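Local coordinates for protein phiAB6 tailspike (Unidentified phage, PDB 5JS4) that probably binds and fragments the exopolysaccharide of Acinetobacter baumannii as the trimeric beta-helical tailspike of the phage, at residues Asn242-Asp247 with Gln264-Ser269; Lys628-Lys631 with Tyr637-Glu640. One frame throughout, in Å; residues are numbered along the deposited sequence.

Contact 1: residues Asn242-Asp247 with Gln264-Ser269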
ATOM      1  N   ASN A 242       3.304  -5.752 -42.251  1.00 14.87           N
ATOM      2  CA  ASN A 242       3.855  -5.290 -40.970  1.00 13.76           C
ATOM      3  C   ASN A 242       2.793  -4.712 -40.041  1.00 14.21           C
ATOM      4  O   ASN A 242       2.801  -4.984 -38.843  1.00 14.70           O
ATOM      5  CB  ASN A 242       4.957  -4.242 -41.183  1.00 13.84           C
ATOM      6  CG  ASN A 242       6.261  -4.824 -41.714  1.00 13.92           C
ATOM      7  OD1 ASN A 242       7.126  -4.075 -42.178  1.00 17.18           O
ATOM      8  ND2 ASN A 242       6.431  -6.136 -41.630  1.00 12.65           N
ATOM      9  N   LEU A 243       1.895  -3.906 -40.600  1.00 14.46           N
ATOM     10  CA  LEU A 243       0.814  -3.287 -39.840  1.00 14.50           C
ATOM     11  C   LEU A 243      -0.434  -3.234 -40.708  1.00 14.65           C
ATOM     12  O   LEU A 243      -0.410  -2.661 -41.798  1.00 15.91           O
ATOM     13  CB  LEU A 243       1.213  -1.876 -39.393  1.00 15.63           C
ATOM     14  CG  LEU A 243       0.141  -1.007 -38.723  1.00 16.63           C
ATOM     15  CD1 LEU A 243      -0.330  -1.610 -37.410  1.00 16.27           C
ATOM     16  CD2 LEU A 243       0.677   0.398 -38.502  1.00 17.71           C
ATOM     17  N   ILE A 244      -1.511  -3.847 -40.220  1.00 13.95           N
ATOM     18  CA  ILE A 244      -2.798  -3.868 -40.906  1.00 13.46           C
ATOM     19  C   ILE A 244      -3.820  -3.200 -39.989  1.00 12.95           C
ATOM     20  O   ILE A 244      -3.867  -3.490 -38.797  1.00 13.51           O
ATOM     21  CB  ILE A 244      -3.238  -5.315 -41.229  1.00 13.87           C
ATOM     22  CG1 ILE A 244      -2.159  -6.030 -42.048  1.00 14.19           C
ATOM     23  CG2 ILE A 244      -4.554  -5.322 -41.994  1.00 14.41           C
ATOM     24  CD1 ILE A 244      -2.296  -7.536 -42.072  1.00 14.35           C
ATOM     25  N   THR A 245      -4.623  -2.295 -40.545  1.00 13.40           N
ATOM     26  CA  THR A 245      -5.647  -1.578 -39.780  1.00 13.25           C
ATOM     27  C   THR A 245      -6.994  -1.687 -40.483  1.00 13.00           C
ATOM     28  O   THR A 245      -7.096  -2.264 -41.566  1.00 12.92           O
ATOM     29  CB  THR A 245      -5.310  -0.078 -39.606  1.00 13.90           C
ATOM     30  OG1 THR A 245      -5.626   0.635 -40.806  1.00 15.00           O
ATOM     31  CG2 THR A 245      -3.840   0.132 -39.253  1.00 13.77           C
ATOM     32  N   VAL A 246      -8.024  -1.113 -39.872  1.00 13.23           N
ATOM     33  CA  VAL A 246      -9.344  -1.061 -40.498  1.00 13.41           C
ATOM     34  C   VAL A 246      -9.327  -0.305 -41.834  1.00 14.03           C
ATOM     35  O   VAL A 246     -10.173  -0.553 -42.691  1.00 14.39           O
ATOM     36  CB  VAL A 246     -10.423  -0.472 -39.558  1.00 13.84           C
ATOM     37  CG1 VAL A 246     -10.648  -1.399 -38.369  1.00 14.04           C
ATOM     38  CG2 VAL A 246     -10.065   0.938 -39.097  1.00 14.24           C
ATOM     39  N   ASP A 247      -8.363   0.597 -42.014  1.00 14.17           N
ATOM     40  CA  ASP A 247      -8.203   1.309 -43.290  1.00 14.28           C
ATOM     41  C   ASP A 247      -7.955   0.350 -44.455  1.00 14.47           C
ATOM     42  O   ASP A 247      -8.371   0.623 -45.581  1.00 15.02           O
ATOM     43  CB  ASP A 247      -7.065   2.331 -43.218  1.00 14.94           C
ATOM     44  CG  ASP A 247      -7.328   3.441 -42.218  1.00 15.75           C
ATOM     45  OD1 ASP A 247      -8.384   3.423 -41.546  1.00 17.26           O
ATOM     46  OD2 ASP A 247      -6.470   4.339 -42.105  1.00 17.05           O
ATOM     47  N   GLN A 264     -15.933  -4.990 -39.354  1.00 14.68           N
ATOM     48  CA  GLN A 264     -16.302  -6.404 -39.349  1.00 14.44           C
ATOM     49  C   GLN A 264     -15.448  -7.221 -40.319  1.00 14.88           C
ATOM     50  O   GLN A 264     -15.038  -8.338 -39.999  1.00 15.31           O
ATOM     51  CB  GLN A 264     -17.786  -6.594 -39.672  1.00 14.27           C
ATOM     52  CG  GLN A 264     -18.300  -7.978 -39.303  1.00 14.88           C
ATOM     53  CD  GLN A 264     -18.128  -8.259 -37.824  1.00 15.48           C
ATOM     54  OE1 GLN A 264     -18.733  -7.586 -36.993  1.00 16.84           O
ATOM     55  NE2 GLN A 264     -17.289  -9.239 -37.485  1.00 15.50           N
ATOM     56  N   ALA A 265     -15.182  -6.660 -41.497  1.00 15.22           N
ATOM     57  CA  ALA A 265     -14.328  -7.314 -42.488  1.00 15.74           C
ATOM     58  C   ALA A 265     -12.933  -7.566 -41.925  1.00 15.63           C
ATOM     59  O   ALA A 265     -12.350  -8.630 -42.136  1.00 15.87           O
ATOM     60  CB  ALA A 265     -14.247  -6.476 -43.754  1.00 16.09           C
ATOM     61  N   TYR A 266     -12.406  -6.585 -41.197  1.00 15.70           N
ATOM     62  CA  TYR A 266     -11.120  -6.739 -40.524  1.00 14.74           C
ATOM     63  C   TYR A 266     -11.134  -7.950 -39.589  1.00 14.70           C
ATOM     64  O   TYR A 266     -10.224  -8.778 -39.616  1.00 14.63           O
ATOM     65  CB  TYR A 266     -10.786  -5.477 -39.725  1.00 14.21           C
ATOM     66  CG  TYR A 266      -9.457  -5.546 -39.012  1.00 14.30           C
ATOM     67  CD1 TYR A 266      -9.298  -6.316 -37.864  1.00 13.84           C
ATOM     68  CD2 TYR A 266      -8.354  -4.844 -39.488  1.00 14.58           C
ATOM     69  CE1 TYR A 266      -8.081  -6.395 -37.220  1.00 13.99           C
ATOM     70  CE2 TYR A 266      -7.135  -4.907 -38.841  1.00 14.33           C
ATOM     71  CZ  TYR A 266      -7.006  -5.686 -37.708  1.00 13.79           C
ATOM     72  OH  TYR A 266      -5.802  -5.754 -37.060  1.00 13.66           O
ATOM     73  N   CYS A 267     -12.169  -8.036 -38.760  1.00 14.87           N
ATOM     74  CA  CYS A 267     -12.274  -9.104 -37.766  1.00 16.18           C
ATOM     75  C   CYS A 267     -12.549 -10.473 -38.388  1.00 16.10           C
ATOM     76  O   CYS A 267     -12.225 -11.498 -37.791  1.00 16.29           O
ATOM     77  CB  CYS A 267     -13.348  -8.766 -36.732  1.00 15.88           C
ATOM     78  SG  CYS A 267     -12.961  -7.287 -35.770  1.00 17.07           S
ATOM     79  N   ASP A 268     -13.144 -10.483 -39.581  1.00 17.02           N
ATOM     80  CA  ASP A 268     -13.428 -11.725 -40.306  1.00 17.75           C
ATOM     81  C   ASP A 268     -12.266 -12.174 -41.196  1.00 17.05           C
ATOM     82  O   ASP A 268     -12.271 -13.298 -41.702  1.00 18.93           O
ATOM     83  CB  ASP A 268     -14.680 -11.555 -41.173  1.00 18.70           C
ATOM     84  CG  ASP A 268     -15.942 -11.331 -40.359  1.00 19.86           C
ATOM     85  OD1 ASP A 268     -15.916 -11.480 -39.118  1.00 21.25           O
ATOM     86  OD2 ASP A 268     -16.974 -11.005 -40.975  1.00 22.94           O
ATOM     87  N   SER A 269     -11.273 -11.304 -41.383  1.00 17.59           N
ATOM     88  CA  SER A 269     -10.170 -11.566 -42.307  1.00 16.97           C
ATOM     89  C   SER A 269      -9.179 -12.597 -41.782  1.00 17.58           C
ATOM     90  O   SER A 269      -8.879 -12.632 -40.591  1.00 18.72           O
ATOM     91  CB  SER A 269      -9.413 -10.267 -42.610  1.00 17.22           C
ATOM     92  OG  SER A 269      -8.247 -10.526 -43.374  1.00 17.39           O
TER
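Tyr266 reaches from the helix 260-268 to the backbone of Ile244 and Thr245, which it meets with one edge of its ring. Its CG lies anti to the backbone N (chi1 -179°), a setting that carries the ring off the helix and against the loop. The edge bearing CD2 and CE2 does the touching: Tyr266 CD2 sits 3.5 Å from Thr245 O, and this carbonyl oxygen lies near the ring plane. Ile244 O is also at the edge, 3.6 Å from Tyr266 CE2. Val246 comes to the same ring with its backbone N, 3.8 Å from Tyr266 CD2. Two branched side chains add apolar contact. Ile244, whose side chain is directed toward the helix, slants across the CE2 corner of the tyrosine and brings its CG2 to 4.1 Å from Tyr266 CE2. Val246 offers CG1, 4.3 Å from Tyr266 CD2, while its backbone pairs with Tyr277 of the strand 275-277.

Thr245 turns its side chain away from the helix. Its OG1 accepts a hydrogen bond from Asp247 N at 3.0 Å, making an ST turn as the loop enters a short 3-10 segment, and it also hydrogen-bonds Asn242 OD1 of the third subunit. The loop thus has the helix on one flank and meets both neighbouring subunits of the trimer elsewhere along its length.

No hydrogen bond crosses between 242-247 and 264-269. Tyr266 OH comes within 3.4 Å of Ile244 O but is hydrogen-bonded to Asn275 O instead, which implies that the buried hydroxyl is satisfied by strand 275-277 and that, between these two segments, the contact rests on ring-edge and methyl packing.

Contact 2: residues Lys628-Lys631 with Tyr637-Glu640; sequences KIVK and YRVE
Val630 and Arg638 form a hydrogen-bonded pair in the antiparallel beta hairpin of strands 627-633 and 636-641. Val630 N donates to Arg638 O at 3.0 Å, and Arg638 N returns a bond to Val630 O at 2.8 Å; Lys628 and Glu640 make the second such pair. Between them, the non-hydrogen-bonded pair Ile629 and Val639 brings the backbones closer, and Ile629 CA makes a CA-H...O contact with Arg638 O at 3.2 Å.

The tightly packed side carries Ile629, Val639 and Tyr637. Ile629 and Val639 run alongside one another, with Ile629 CG1 4.0 Å from Val639 CG2; both rest on Leu612. Tyr637 CB touches Ile629 CG2, and the tyrosine ring meets Tyr614 and Phe711 edge-to-face. Lys631 starts on this same side but is exposed: its extended chain passes at a slant by the CE2 side of the ring, CB lying 3.7 Å from Tyr637 CE2, and runs out to a salt bridge with Asp707.

The opposite side, with Lys628, Val630, Arg638 and Glu640, is more polar and partly open to solvent. Lys628 runs alongside Glu640, its CE 3.5 Å from Glu640 OE2, yet Lys628 NZ stays 4.4 Å from Glu640 OE2, a proximity of opposite charges but no salt bridge. Val630 CG2 instead fills the angle between two neighbours, packing against Glu640 CD and over one face of the Arg638 guanidinium. A bend at chi3 (-60°) turns that group toward Glu640, where Arg638 NE donates to Glu640 OE1 at 2.7 Å: OE1 lies in the guanidinium plane, while NE meets it from the anti side, 30° out of the carboxylate plane.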
ATOM      1  N   LYS A 628     -12.578 -16.902  52.745  1.00  8.15           N
ATOM      2  CA  LYS A 628     -13.721 -16.296  53.435  1.00  8.61           C
ATOM      3  C   LYS A 628     -13.369 -16.127  54.903  1.00  8.50           C
ATOM      4  O   LYS A 628     -12.397 -16.714  55.387  1.00  9.11           O
ATOM      5  CB  LYS A 628     -14.985 -17.152  53.289  1.00  9.52           C
ATOM      6  CG  LYS A 628     -14.910 -18.515  53.952  1.00 10.50           C
ATOM      7  CD  LYS A 628     -16.256 -19.219  53.883  1.00 12.28           C
ATOM      8  CE  LYS A 628     -16.195 -20.586  54.530  1.00 14.19           C
ATOM      9  NZ  LYS A 628     -17.529 -21.246  54.505  1.00 16.01           N
ATOM     10  N   ILE A 629     -14.162 -15.333  55.613  1.00  8.29           N
ATOM     11  CA  ILE A 629     -13.959 -15.134  57.041  1.00  8.53           C
ATOM     12  C   ILE A 629     -15.108 -15.778  57.789  1.00  9.23           C
ATOM     13  O   ILE A 629     -16.273 -15.496  57.500  1.00 10.14           O
ATOM     14  CB  ILE A 629     -13.876 -13.643  57.427  1.00  8.70           C
ATOM     15  CG1 ILE A 629     -12.847 -12.928  56.547  1.00  8.74           C
ATOM     16  CG2 ILE A 629     -13.536 -13.514  58.908  1.00  8.89           C
ATOM     17  CD1 ILE A 629     -12.680 -11.448  56.837  1.00  8.91           C
ATOM     18  N   VAL A 630     -14.775 -16.637  58.747  1.00  9.65           N
ATOM     19  CA  VAL A 630     -15.778 -17.288  59.579  1.00 10.39           C
ATOM     20  C   VAL A 630     -15.432 -17.121  61.049  1.00 10.24           C
ATOM     21  O   VAL A 630     -14.258 -17.021  61.421  1.00 10.73           O
ATOM     22  CB  VAL A 630     -15.922 -18.792  59.257  1.00 11.66           C
ATOM     23  CG1 VAL A 630     -16.369 -18.986  57.818  1.00 12.82           C
ATOM     24  CG2 VAL A 630     -14.625 -19.541  59.522  1.00 11.59           C
ATOM     25  N   LYS A 631     -16.463 -17.098  61.882  1.00 10.07           N
ATOM     26  CA  LYS A 631     -16.281 -17.068  63.319  1.00 10.56           C
ATOM     27  C   LYS A 631     -15.963 -18.472  63.816  1.00 10.64           C
ATOM     28  O   LYS A 631     -16.709 -19.419  63.551  1.00 12.80           O
ATOM     29  CB  LYS A 631     -17.536 -16.537  64.007  1.00 10.99           C
ATOM     30  CG  LYS A 631     -17.417 -16.449  65.518  1.00 11.26           C
ATOM     31  CD  LYS A 631     -18.696 -15.928  66.139  1.00 12.17           C
ATOM     32  CE  LYS A 631     -18.660 -16.022  67.651  1.00 12.46           C
ATOM     33  NZ  LYS A 631     -19.941 -15.564  68.254  1.00 12.73           N
ATOM     34  N   TYR A 637     -11.647 -15.330  64.692  1.00  8.73           N
ATOM     35  CA  TYR A 637     -12.122 -15.447  63.318  1.00  8.95           C
ATOM     36  C   TYR A 637     -11.046 -16.072  62.456  1.00  9.15           C
ATOM     37  O   TYR A 637      -9.872 -15.780  62.638  1.00 10.56           O
ATOM     38  CB  TYR A 637     -12.509 -14.056  62.792  1.00  8.80           C
ATOM     39  CG  TYR A 637     -13.679 -13.516  63.568  1.00  8.33           C
ATOM     40  CD1 TYR A 637     -13.504 -12.964  64.832  1.00  8.20           C
ATOM     41  CD2 TYR A 637     -14.972 -13.636  63.078  1.00  8.05           C
ATOM     42  CE1 TYR A 637     -14.578 -12.518  65.576  1.00  8.34           C
ATOM     43  CE2 TYR A 637     -16.052 -13.192  63.813  1.00  8.40           C
ATOM     44  CZ  TYR A 637     -15.853 -12.641  65.063  1.00  8.55           C
ATOM     45  OH  TYR A 637     -16.922 -12.202  65.801  1.00 10.54           O
ATOM     46  N   ARG A 638     -11.447 -16.940  61.534  1.00  9.28           N
ATOM     47  CA  ARG A 638     -10.515 -17.525  60.578  1.00  9.25           C
ATOM     48  C   ARG A 638     -10.718 -16.897  59.213  1.00  8.84           C
ATOM     49  O   ARG A 638     -11.826 -16.917  58.681  1.00  9.32           O
ATOM     50  CB  ARG A 638     -10.723 -19.038  60.446  1.00 10.70           C
ATOM     51  CG  ARG A 638     -10.446 -19.838  61.703  1.00 12.75           C
ATOM     52  CD  ARG A 638     -10.298 -21.320  61.380  1.00 15.23           C
ATOM     53  NE  ARG A 638     -11.499 -21.867  60.759  1.00 17.43           N
ATOM     54  CZ  ARG A 638     -12.530 -22.407  61.412  1.00 18.55           C
ATOM     55  NH1 ARG A 638     -12.540 -22.488  62.739  1.00 18.97           N
ATOM     56  NH2 ARG A 638     -13.567 -22.874  60.724  1.00 21.43           N
ATOM     57  N   VAL A 639      -9.644 -16.333  58.666  1.00  8.36           N
ATOM     58  CA  VAL A 639      -9.570 -15.976  57.257  1.00  8.71           C
ATOM     59  C   VAL A 639      -9.012 -17.228  56.591  1.00  9.34           C
ATOM     60  O   VAL A 639      -7.799 -17.468  56.605  1.00  9.39           O
ATOM     61  CB  VAL A 639      -8.669 -14.745  57.017  1.00  8.77           C
ATOM     62  CG1 VAL A 639      -8.665 -14.361  55.547  1.00  9.06           C
ATOM     63  CG2 VAL A 639      -9.120 -13.575  57.881  1.00  8.99           C
ATOM     64  N   GLU A 640      -9.913 -18.040  56.045  1.00  9.91           N
ATOM     65  CA  GLU A 640      -9.601 -19.426  55.696  1.00 10.15           C
ATOM     66  C   GLU A 640      -9.910 -19.762  54.249  1.00 10.12           C
ATOM     67  O   GLU A 640     -10.749 -19.128  53.608  1.00  9.68           O
ATOM     68  CB  GLU A 640     -10.380 -20.383  56.600  1.00 11.72           C
ATOM     69  CG  GLU A 640     -11.891 -20.255  56.484  1.00 13.08           C
ATOM     70  CD  GLU A 640     -12.642 -21.363  57.193  1.00 15.73           C
ATOM     71  OE1 GLU A 640     -12.116 -21.921  58.178  1.00 18.40           O
ATOM     72  OE2 GLU A 640     -13.773 -21.666  56.764  1.00 18.35           O
TER

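Both segments of contact 1 precede those of contact 2 along the chain, and the two contacts lie on opposite sides of its centre, with contact centres 100 Å apart and nearest atoms about 89 Å apart. They share no helix, strand or sheet. Residues 242-247 and 264-269 sit at the N-terminal end of the beta-helix, beside strand 275-277, where 242-247 also meets both other chains. Residues 628-631 and 637-640 belong to an antiparallel sheet in the C-terminal region, and neither segment touches another chain of the assembly. Between them lie the beta-helix and then antiparallel strands, so the contacts belong to two differently built regions of an elongated chain.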